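Local coordinates for putative cellulase CEL6 (Mycobacterium tuberculosis, PDB 1UP3), which probably hydrolyses internal beta-1,4-glycosidic bonds of cellulose as a family 6 endoglucanase, and holds an uncleaved thio-linked oligosaccharide in its cleft, at residues H161-S166 and T195-G200; L165-M170 and E203-L208. All coordinates share one frame; numbering follows the deposited sequence.

How the contacts relate
The two contacts tie successive parts of one chain segment to the same helix, 195-208, and their centres lie 9 Å apart. Contact 1 fastens the loop after strand 153-158, which carries the sugar-binding His161, Arg163 and Trp164, to the first turns of that helix through charged and polar groups; contact 2 packs the start of helix 167-176 on its last turns with apolar side chains. Leu165 and Ser166 belong to both, and Ser166 ends the loop as the N-cap of the helix. Contact 1 reaches the sugar directly through His161 and Trp164, whereas in contact 2 the side chain of Met170 lies about 10 Å from a bound glucose, nearest atoms.

Contact 1: residues H161-S166 and T195-G200; sequences HSRWLS and TDEEIG. With BGC (beta-D-glucopyranose), chain B; BGC (beta-D-glucopyranose), chain C.
Ser162 and Arg163 of the loop 161-166 meet adjacent glutamates, Glu197 and Glu198, on the first turns of helix 195-208. The salt bridge is side-on and bidentate: Arg163 NE reaches Glu197 OE2 at 2.9 Å and Arg163 NH2 reaches Glu197 OE1 at 2.8 Å, each on a syn lone pair. Guanidinium and carboxylate planes lie 14° apart, though both oxygens sit tilted from the guanidinium plane. Glu197 CG, anti to the backbone N (chi1 -176°), begins an extended chain that carries its carboxylate out to the loop.

Hydrogen bonds gather at Ser162. Its OG lies between the two carboxylates, 2.5 Å from Glu198 OE2 and 2.6 Å from Glu197 OE2, and its backbone N donates to the syn lone pair of Glu198 OE1 at 3.1 Å. Glu198 thus meets the backbone N and hydroxyl of one serine, while Glu197 OE2 faces that hydroxyl and Arg163 NE.

Sugar contacts come from the other side of the loop. His161 NE2 points at O3 of the chain B glucose over 2.9 Å, nearly straight (169°), and its ND1 accepts in plane from Arg163 N at 3.0 Å within the type I turn 161-164; the two bonds together restrict the ring's rotation. C4 and O5 of that glucose lie over one face of the Trp164 indole, the sugar-on-tryptophan stacking common in cellulases. One proton faces two acceptors at Ser162 OG, consistent with a carboxylate being protonated part of the time. Arg163 probably offsets the charge of Glu197, and through its N-H to His161 ND1 this polar anchor may help hold the sugar-binding histidine.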
ATOM      1  N   HIS A 161      10.871  -2.141  -3.368  1.00  5.11           N
ATOM      2  CA  HIS A 161      11.353  -0.875  -3.947  1.00  5.71           C
ATOM      3  C   HIS A 161      12.717  -1.059  -4.557  1.00  5.79           C
ATOM      4  O   HIS A 161      13.325  -2.106  -4.405  1.00  5.85           O
ATOM      5  CB  HIS A 161      11.307   0.267  -2.919  1.00  5.69           C
ATOM      6  CG  HIS A 161      12.177   0.063  -1.734  1.00  5.17           C
ATOM      7  ND1 HIS A 161      13.558  -0.007  -1.820  1.00  6.29           N
ATOM      8  CD2 HIS A 161      11.866  -0.089  -0.419  1.00  6.68           C
ATOM      9  CE1 HIS A 161      14.044  -0.204  -0.606  1.00  5.68           C
ATOM     10  NE2 HIS A 161      13.039  -0.274   0.259  1.00  7.48           N
ATOM     11  N   SER A 162      13.177  -0.024  -5.247  1.00  6.18           N
ATOM     12  CA  SER A 162      14.378  -0.087  -6.073  1.00  6.90           C
ATOM     13  C   SER A 162      15.675  -0.292  -5.295  1.00  8.16           C
ATOM     14  O   SER A 162      16.703  -0.494  -5.937  1.00  8.51           O
ATOM     15  CB  SER A 162      14.466   1.193  -6.898  1.00  6.96           C
ATOM     16  OG  SER A 162      14.588   2.300  -6.015  1.00  7.91           O
ATOM     17  N   ARG A 163      15.666  -0.218  -3.957  1.00  8.25           N
ATOM     18  CA  ARG A 163      16.871  -0.440  -3.144  1.00  9.51           C
ATOM     19  C   ARG A 163      16.724  -1.654  -2.210  1.00  8.79           C
ATOM     20  O   ARG A 163      17.439  -1.787  -1.226  1.00 11.30           O
ATOM     21  CB  ARG A 163      17.245   0.801  -2.346  1.00  9.83           C
ATOM     22  CG  ARG A 163      17.397   2.004  -3.195  1.00 13.48           C
ATOM     23  CD  ARG A 163      18.786   2.475  -3.494  1.00 18.04           C
ATOM     24  NE  ARG A 163      18.668   3.770  -4.191  1.00 19.66           N
ATOM     25  CZ  ARG A 163      18.935   4.976  -3.660  1.00 23.51           C
ATOM     26  NH1 ARG A 163      19.400   5.132  -2.414  1.00 26.79           N
ATOM     27  NH2 ARG A 163      18.772   6.053  -4.398  1.00 22.42           N
ATOM     28  N   TRP A 164      15.776  -2.519  -2.530  1.00  9.00           N
ATOM     29  CA  TRP A 164      15.492  -3.689  -1.710  1.00  8.60           C
ATOM     30  C   TRP A 164      15.978  -4.909  -2.483  1.00  9.60           C
ATOM     31  O   TRP A 164      17.197  -5.150  -2.498  1.00 11.10           O
ATOM     32  CB  TRP A 164      14.021  -3.722  -1.292  1.00  7.64           C
ATOM     33  CG  TRP A 164      13.767  -4.557  -0.093  1.00  8.79           C
ATOM     34  CD1 TRP A 164      14.554  -5.574   0.409  1.00  8.81           C
ATOM     35  CD2 TRP A 164      12.661  -4.443   0.801  1.00  7.37           C
ATOM     36  NE1 TRP A 164      13.987  -6.089   1.553  1.00  9.92           N
ATOM     37  CE2 TRP A 164      12.827  -5.417   1.812  1.00  8.67           C
ATOM     38  CE3 TRP A 164      11.534  -3.608   0.849  1.00  6.65           C
ATOM     39  CZ2 TRP A 164      11.896  -5.575   2.847  1.00  8.88           C
ATOM     40  CZ3 TRP A 164      10.617  -3.788   1.858  1.00  7.03           C
ATOM     41  CH2 TRP A 164      10.807  -4.760   2.837  1.00  8.04           C
ATOM     42  N   LEU A 165      15.108  -5.710  -3.093  1.00  9.88           N
ATOM     43  CA  LEU A 165      15.583  -6.819  -3.933  1.00  9.50           C
ATOM     44  C   LEU A 165      15.913  -6.283  -5.312  1.00  8.54           C
ATOM     45  O   LEU A 165      15.422  -5.246  -5.726  1.00  8.35           O
ATOM     46  CB  LEU A 165      14.535  -7.933  -4.055  1.00  9.78           C
ATOM     47  CG  LEU A 165      13.987  -8.582  -2.810  1.00 13.72           C
ATOM     48  CD1 LEU A 165      13.155  -9.788  -3.246  1.00 12.94           C
ATOM     49  CD2 LEU A 165      15.118  -8.967  -1.907  1.00 14.89           C
ATOM     50  N   SER A 166      16.737  -7.009  -6.061  1.00  8.73           N
ATOM     51  CA  SER A 166      16.913  -6.703  -7.451  1.00  9.04           C
ATOM     52  C   SER A 166      15.653  -6.937  -8.285  1.00  8.09           C
ATOM     53  O   SER A 166      14.745  -7.675  -7.877  1.00  9.12           O
ATOM     54  CB  SER A 166      18.043  -7.525  -8.043  1.00  9.38           C
ATOM     55  OG  SER A 166      17.600  -8.853  -8.221  1.00  9.53           O
ATOM     56  N   THR A 195      10.139   9.156  -7.595  1.00  5.02           N
ATOM     57  CA  THR A 195       9.308   8.570  -8.627  1.00  5.70           C
ATOM     58  C   THR A 195      10.107   8.116  -9.829  1.00  5.00           C
ATOM     59  O   THR A 195       9.900   7.019 -10.343  1.00  6.10           O
ATOM     60  CB  THR A 195       8.291   9.563  -9.047  1.00  6.29           C
ATOM     61  OG1 THR A 195       7.442   9.865  -7.914  1.00  6.65           O
ATOM     62  CG2 THR A 195       7.415   9.048 -10.159  1.00  7.47           C
ATOM     63  N   ASP A 196      11.073   8.938 -10.257  1.00  5.72           N
ATOM     64  CA  ASP A 196      11.898   8.558 -11.392  1.00  7.66           C
ATOM     65  C   ASP A 196      12.666   7.270 -11.156  1.00  7.24           C
ATOM     66  O   ASP A 196      12.734   6.413 -12.064  1.00  7.76           O
ATOM     67  CB  ASP A 196      12.880   9.636 -11.693  1.00  8.24           C
ATOM     68  CG  ASP A 196      12.264  10.802 -12.401  1.00 12.29           C
ATOM     69  OD1 ASP A 196      11.123  10.690 -12.945  1.00 16.67           O
ATOM     70  OD2 ASP A 196      12.901  11.874 -12.492  1.00 17.38           O
ATOM     71  N   GLU A 197      13.225   7.118  -9.977  1.00  6.26           N
ATOM     72  CA  GLU A 197      13.971   5.904  -9.673  1.00  6.55           C
ATOM     73  C   GLU A 197      13.029   4.695  -9.691  1.00  5.99           C
ATOM     74  O   GLU A 197      13.374   3.631 -10.252  1.00  6.38           O
ATOM     75  CB  GLU A 197      14.740   6.029  -8.380  1.00  7.71           C
ATOM     76  CG  GLU A 197      15.599   4.803  -8.100  1.00  6.45           C
ATOM     77  CD  GLU A 197      16.418   4.898  -6.848  1.00  9.20           C
ATOM     78  OE1 GLU A 197      16.845   6.006  -6.471  1.00 11.71           O
ATOM     79  OE2 GLU A 197      16.626   3.825  -6.215  1.00 10.06           O
ATOM     80  N   GLU A 198      11.830   4.874  -9.149  1.00  5.96           N
ATOM     81  CA  GLU A 198      10.884   3.751  -9.109  1.00  5.70           C
ATOM     82  C   GLU A 198      10.327   3.408 -10.475  1.00  5.43           C
ATOM     83  O   GLU A 198      10.058   2.222 -10.733  1.00  5.39           O
ATOM     84  CB  GLU A 198       9.782   3.989  -8.067  1.00  5.20           C
ATOM     85  CG  GLU A 198      10.293   4.250  -6.650  1.00  6.27           C
ATOM     86  CD  GLU A 198      11.419   3.337  -6.269  1.00  6.40           C
ATOM     87  OE1 GLU A 198      11.147   2.161  -5.970  1.00  8.83           O
ATOM     88  OE2 GLU A 198      12.614   3.755  -6.340  1.00  7.20           O
ATOM     89  N   ILE A 199      10.188   4.380 -11.382  1.00  5.56           N
ATOM     90  CA  ILE A 199       9.767   4.078 -12.772  1.00  6.52           C
ATOM     91  C   ILE A 199      10.817   3.220 -13.461  1.00  6.74           C
ATOM     92  O   ILE A 199      10.507   2.229 -14.140  1.00  6.79           O
ATOM     93  CB  ILE A 199       9.503   5.381 -13.577  1.00  6.48           C
ATOM     94  CG1 ILE A 199       8.212   6.060 -13.075  1.00  7.70           C
ATOM     95  CG2 ILE A 199       9.418   5.105 -15.072  1.00  7.41           C
ATOM     96  CD1 ILE A 199       8.035   7.475 -13.601  1.00 10.81           C
ATOM     97  N   GLY A 200      12.094   3.573 -13.306  1.00  5.89           N
ATOM     98  CA  GLY A 200      13.118   2.751 -13.915  1.00  5.93           C
ATOM     99  C   GLY A 200      13.077   1.301 -13.429  1.00  6.95           C
ATOM    100  O   GLY A 200      13.274   0.349 -14.209  1.00  7.56           O
TER
HETATM  101  C2  BGC B   3      15.024  -1.825   2.854  1.00 12.19           C
HETATM  102  C3  BGC B   3      13.966  -1.398   3.844  1.00  9.87           C
HETATM  103  C4  BGC B   3      13.430  -2.568   4.677  1.00  9.10           C
HETATM  104  C5  BGC B   3      14.583  -3.432   5.249  1.00 11.18           C
HETATM  105  C6  BGC B   3      14.040  -4.717   5.882  1.00 15.87           C
HETATM  106  C1  BGC B   3      16.062  -2.661   3.586  1.00 11.69           C
HETATM  107  O2  BGC B   3      15.596  -0.663   2.264  1.00 11.64           O
HETATM  108  O3  BGC B   3      12.922  -0.710   3.149  1.00  9.31           O
HETATM  109  O4  BGC B   3      12.717  -2.088   5.759  1.00 10.13           O
HETATM  110  O5  BGC B   3      15.404  -3.771   4.177  1.00 15.14           O
HETATM  111  O6  BGC B   3      15.142  -5.383   6.491  1.00 21.22           O
HETATM  112  C2  BGC C   4      10.640  -2.129   6.992  1.00 10.07           C
HETATM  113  C3  BGC C   4       9.127  -2.120   6.834  1.00 10.22           C
HETATM  114  C4  BGC C   4       8.687  -0.963   5.936  1.00  8.66           C
HETATM  115  C5  BGC C   4       9.507  -1.015   4.629  1.00  6.00           C
HETATM  116  C6  BGC C   4       9.237   0.211   3.746  1.00  6.77           C
HETATM  117  C1  BGC C   4      11.310  -2.140   5.613  1.00  9.85           C
HETATM  118  O2  BGC C   4      11.076  -3.226   7.816  1.00 13.03           O
HETATM  119  O3  BGC C   4       8.467  -2.061   8.089  1.00 10.65           O
HETATM  120  O4  BGC C   4       7.290  -1.013   5.628  1.00  9.94           O
HETATM  121  O5  BGC C   4      10.903  -1.011   4.881  1.00  8.49           O
HETATM  122  O6  BGC C   4       9.935   0.106   2.519  1.00  7.16           O

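Contact 2: residues L165-M170 and E203-L208; sequences LSAEAM and EAISGL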
ATOM      1  N   LEU A 165      15.108  -5.710  -3.093  1.00  9.88           N
ATOM      2  CA  LEU A 165      15.583  -6.819  -3.933  1.00  9.50           C
ATOM      3  C   LEU A 165      15.913  -6.283  -5.312  1.00  8.54           C
ATOM      4  O   LEU A 165      15.422  -5.246  -5.726  1.00  8.35           O
ATOM      5  CB  LEU A 165      14.535  -7.933  -4.055  1.00  9.78           C
ATOM      6  CG  LEU A 165      13.987  -8.582  -2.810  1.00 13.72           C
ATOM      7  CD1 LEU A 165      13.155  -9.788  -3.246  1.00 12.94           C
ATOM      8  CD2 LEU A 165      15.118  -8.967  -1.907  1.00 14.89           C
ATOM      9  N   SER A 166      16.737  -7.009  -6.061  1.00  8.73           N
ATOM     10  CA  SER A 166      16.913  -6.703  -7.451  1.00  9.04           C
ATOM     11  C   SER A 166      15.653  -6.937  -8.285  1.00  8.09           C
ATOM     12  O   SER A 166      14.745  -7.675  -7.877  1.00  9.12           O
ATOM     13  CB  SER A 166      18.043  -7.525  -8.043  1.00  9.38           C
ATOM     14  OG  SER A 166      17.600  -8.853  -8.221  1.00  9.53           O
ATOM     15  N   ALA A 167      15.605  -6.289  -9.438  1.00  8.63           N
ATOM     16  CA  ALA A 167      14.484  -6.460 -10.377  1.00  8.12           C
ATOM     17  C   ALA A 167      14.333  -7.938 -10.734  1.00  9.88           C
ATOM     18  O   ALA A 167      13.213  -8.460 -10.767  1.00  8.70           O
ATOM     19  CB  ALA A 167      14.645  -5.630 -11.624  1.00  7.83           C
ATOM     20  N   GLU A 168      15.453  -8.619 -10.957  1.00  9.71           N
ATOM     21  CA  GLU A 168      15.422 -10.030 -11.323  1.00 10.92           C
ATOM     22  C   GLU A 168      14.887 -10.897 -10.179  1.00 10.23           C
ATOM     23  O   GLU A 168      14.044 -11.809 -10.386  1.00 11.33           O
ATOM     24  CB  GLU A 168      16.839 -10.451 -11.726  1.00 11.80           C
ATOM     25  CG  GLU A 168      17.375  -9.759 -12.998  1.00 12.10           C
ATOM     26  CD  GLU A 168      17.962  -8.312 -12.858  1.00 16.96           C
ATOM     27  OE1 GLU A 168      18.020  -7.691 -11.715  1.00 13.49           O
ATOM     28  OE2 GLU A 168      18.426  -7.771 -13.939  1.00 16.75           O
ATOM     29  N   ALA A 169      15.350 -10.643  -8.966  1.00  9.67           N
ATOM     30  CA  ALA A 169      14.929 -11.392  -7.805  1.00  8.90           C
ATOM     31  C   ALA A 169      13.412 -11.183  -7.530  1.00  9.34           C
ATOM     32  O   ALA A 169      12.673 -12.157  -7.276  1.00  9.78           O
ATOM     33  CB  ALA A 169      15.753 -11.007  -6.591  1.00 10.25           C
ATOM     34  N   MET A 170      12.966  -9.946  -7.637  1.00  7.86           N
ATOM     35  CA  MET A 170      11.564  -9.655  -7.344  1.00  8.34           C
ATOM     36  C   MET A 170      10.687 -10.183  -8.488  1.00  8.01           C
ATOM     37  O   MET A 170       9.601 -10.728  -8.239  1.00  8.89           O
ATOM     38  CB  MET A 170      11.368  -8.179  -7.050  1.00  7.87           C
ATOM     39  CG  MET A 170       9.942  -7.821  -6.648  1.00  8.96           C
ATOM     40  SD  MET A 170       9.190  -8.850  -5.366  1.00 10.83           S
ATOM     41  CE  MET A 170       9.805  -8.070  -3.922  1.00  9.79           C
ATOM     42  N   GLU A 203       9.765  -0.425 -14.753  1.00  7.16           N
ATOM     43  CA  GLU A 203       9.842  -0.818 -16.142  1.00  8.24           C
ATOM     44  C   GLU A 203      10.706  -2.062 -16.292  1.00  7.58           C
ATOM     45  O   GLU A 203      10.417  -2.886 -17.150  1.00  8.67           O
ATOM     46  CB  GLU A 203      10.357   0.349 -16.997  1.00  9.14           C
ATOM     47  CG  GLU A 203       9.380   1.538 -17.061  1.00  9.19           C
ATOM     48  CD  GLU A 203       8.001   1.227 -17.601  1.00 10.36           C
ATOM     49  OE1 GLU A 203       7.927   0.551 -18.660  1.00 12.16           O
ATOM     50  OE2 GLU A 203       6.976   1.686 -16.997  1.00  9.05           O
ATOM     51  N   ALA A 204      11.757  -2.196 -15.488  1.00  7.05           N
ATOM     52  CA  ALA A 204      12.615  -3.387 -15.513  1.00  6.98           C
ATOM     53  C   ALA A 204      11.838  -4.624 -15.085  1.00  7.77           C
ATOM     54  O   ALA A 204      11.868  -5.670 -15.778  1.00  7.79           O
ATOM     55  CB  ALA A 204      13.824  -3.201 -14.658  1.00  8.08           C
ATOM     56  N   ILE A 205      11.065  -4.490 -14.022  1.00  6.75           N
ATOM     57  CA  ILE A 205      10.287  -5.624 -13.525  1.00  6.95           C
ATOM     58  C   ILE A 205       9.198  -5.959 -14.540  1.00  7.56           C
ATOM     59  O   ILE A 205       8.935  -7.131 -14.795  1.00  9.07           O
ATOM     60  CB  ILE A 205       9.727  -5.381 -12.124  1.00  6.56           C
ATOM     61  CG1 ILE A 205      10.866  -5.315 -11.088  1.00  7.37           C
ATOM     62  CG2 ILE A 205       8.657  -6.433 -11.747  1.00  6.67           C
ATOM     63  CD1 ILE A 205      10.409  -5.022  -9.681  1.00 10.20           C
ATOM     64  N   SER A 206       8.566  -4.945 -15.105  1.00  8.36           N
ATOM     65  CA  SER A 206       7.552  -5.141 -16.132  1.00  8.54           C
ATOM     66  C   SER A 206       8.100  -5.995 -17.283  1.00  9.30           C
ATOM     67  O   SER A 206       7.458  -6.937 -17.735  1.00  9.85           O
ATOM     68  CB  SER A 206       7.035  -3.813 -16.647  1.00  8.69           C
ATOM     69  OG  SER A 206       6.059  -3.999 -17.669  1.00  9.08           O
ATOM     70  N   GLY A 207       9.319  -5.697 -17.728  1.00  9.50           N
ATOM     71  CA  GLY A 207       9.968  -6.468 -18.770  1.00 10.95           C
ATOM     72  C   GLY A 207      10.183  -7.927 -18.434  1.00 11.81           C
ATOM     73  O   GLY A 207      10.166  -8.786 -19.332  1.00 13.52           O
ATOM     74  N   LEU A 208      10.390  -8.217 -17.163  1.00 10.56           N
ATOM     75  CA  LEU A 208      10.642  -9.570 -16.661  1.00 10.61           C
ATOM     76  C   LEU A 208       9.387 -10.316 -16.220  1.00 11.55           C
ATOM     77  O   LEU A 208       9.465 -11.472 -15.816  1.00 11.53           O
ATOM     78  CB  LEU A 208      11.637  -9.496 -15.498  1.00 11.02           C
ATOM     79  CG  LEU A 208      13.019  -8.966 -15.859  1.00 14.09           C
ATOM     80  CD1 LEU A 208      13.832  -8.648 -14.610  1.00 15.92           C
ATOM     81  CD2 LEU A 208      13.768  -9.960 -16.759  1.00 17.48           C
TER
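Ala167, the first residue of helix 167-176, comes closest to Ile205 of helix 195-208, their CA atoms 5.3 Å apart. No hydrogen bond crosses between 165-170 and 203-208. The start of the first helix is closed by Ser166 at the N-cap: its OG accepts from Ala169 N at 3.0 Å, while its carbonyl O takes Met170 N in the opening turn. Just ahead, Leu165 O is hydrogen-bonded to the hydroxyl of Tyr201, which lies on helix 195-208 outside the segment 203-208.

Between the side chains, the methyl of Ala167 points into the interface and is met by three residues. Ile205 CG1 lies 3.8 Å from Ala167 CB, Ala204 CB adds a methyl-to-methyl contact at 4.0 Å, and the CD1 branch of Leu208 rests farther off at 4.3 Å. Ile205 CG1 stands anti to its carbonyl carbon (chi1 -67°) and its chain runs on extended (chi2 178°), which carries CD1 past the alanine to Met170 CG at 4.2 Å. Leu208 CD1 also lies over the first helical turn, 3.9 Å from both Ala167 O and Glu168 CA, and touches the aliphatic CG of Glu168, whose own CB is directed away from the interface. Beyond the two segments, Met170 also touches Leu122 and Ala123 of helix 121-124, and Ile205 touches Leu174 farther along helix 167-176.

Consecutive helices packed side by side, one following strand 153-158 and the other strand 184-187 of the parallel sheet, are part of the helical layer around the distorted beta/alpha barrel characteristic of glycoside hydrolase family 6.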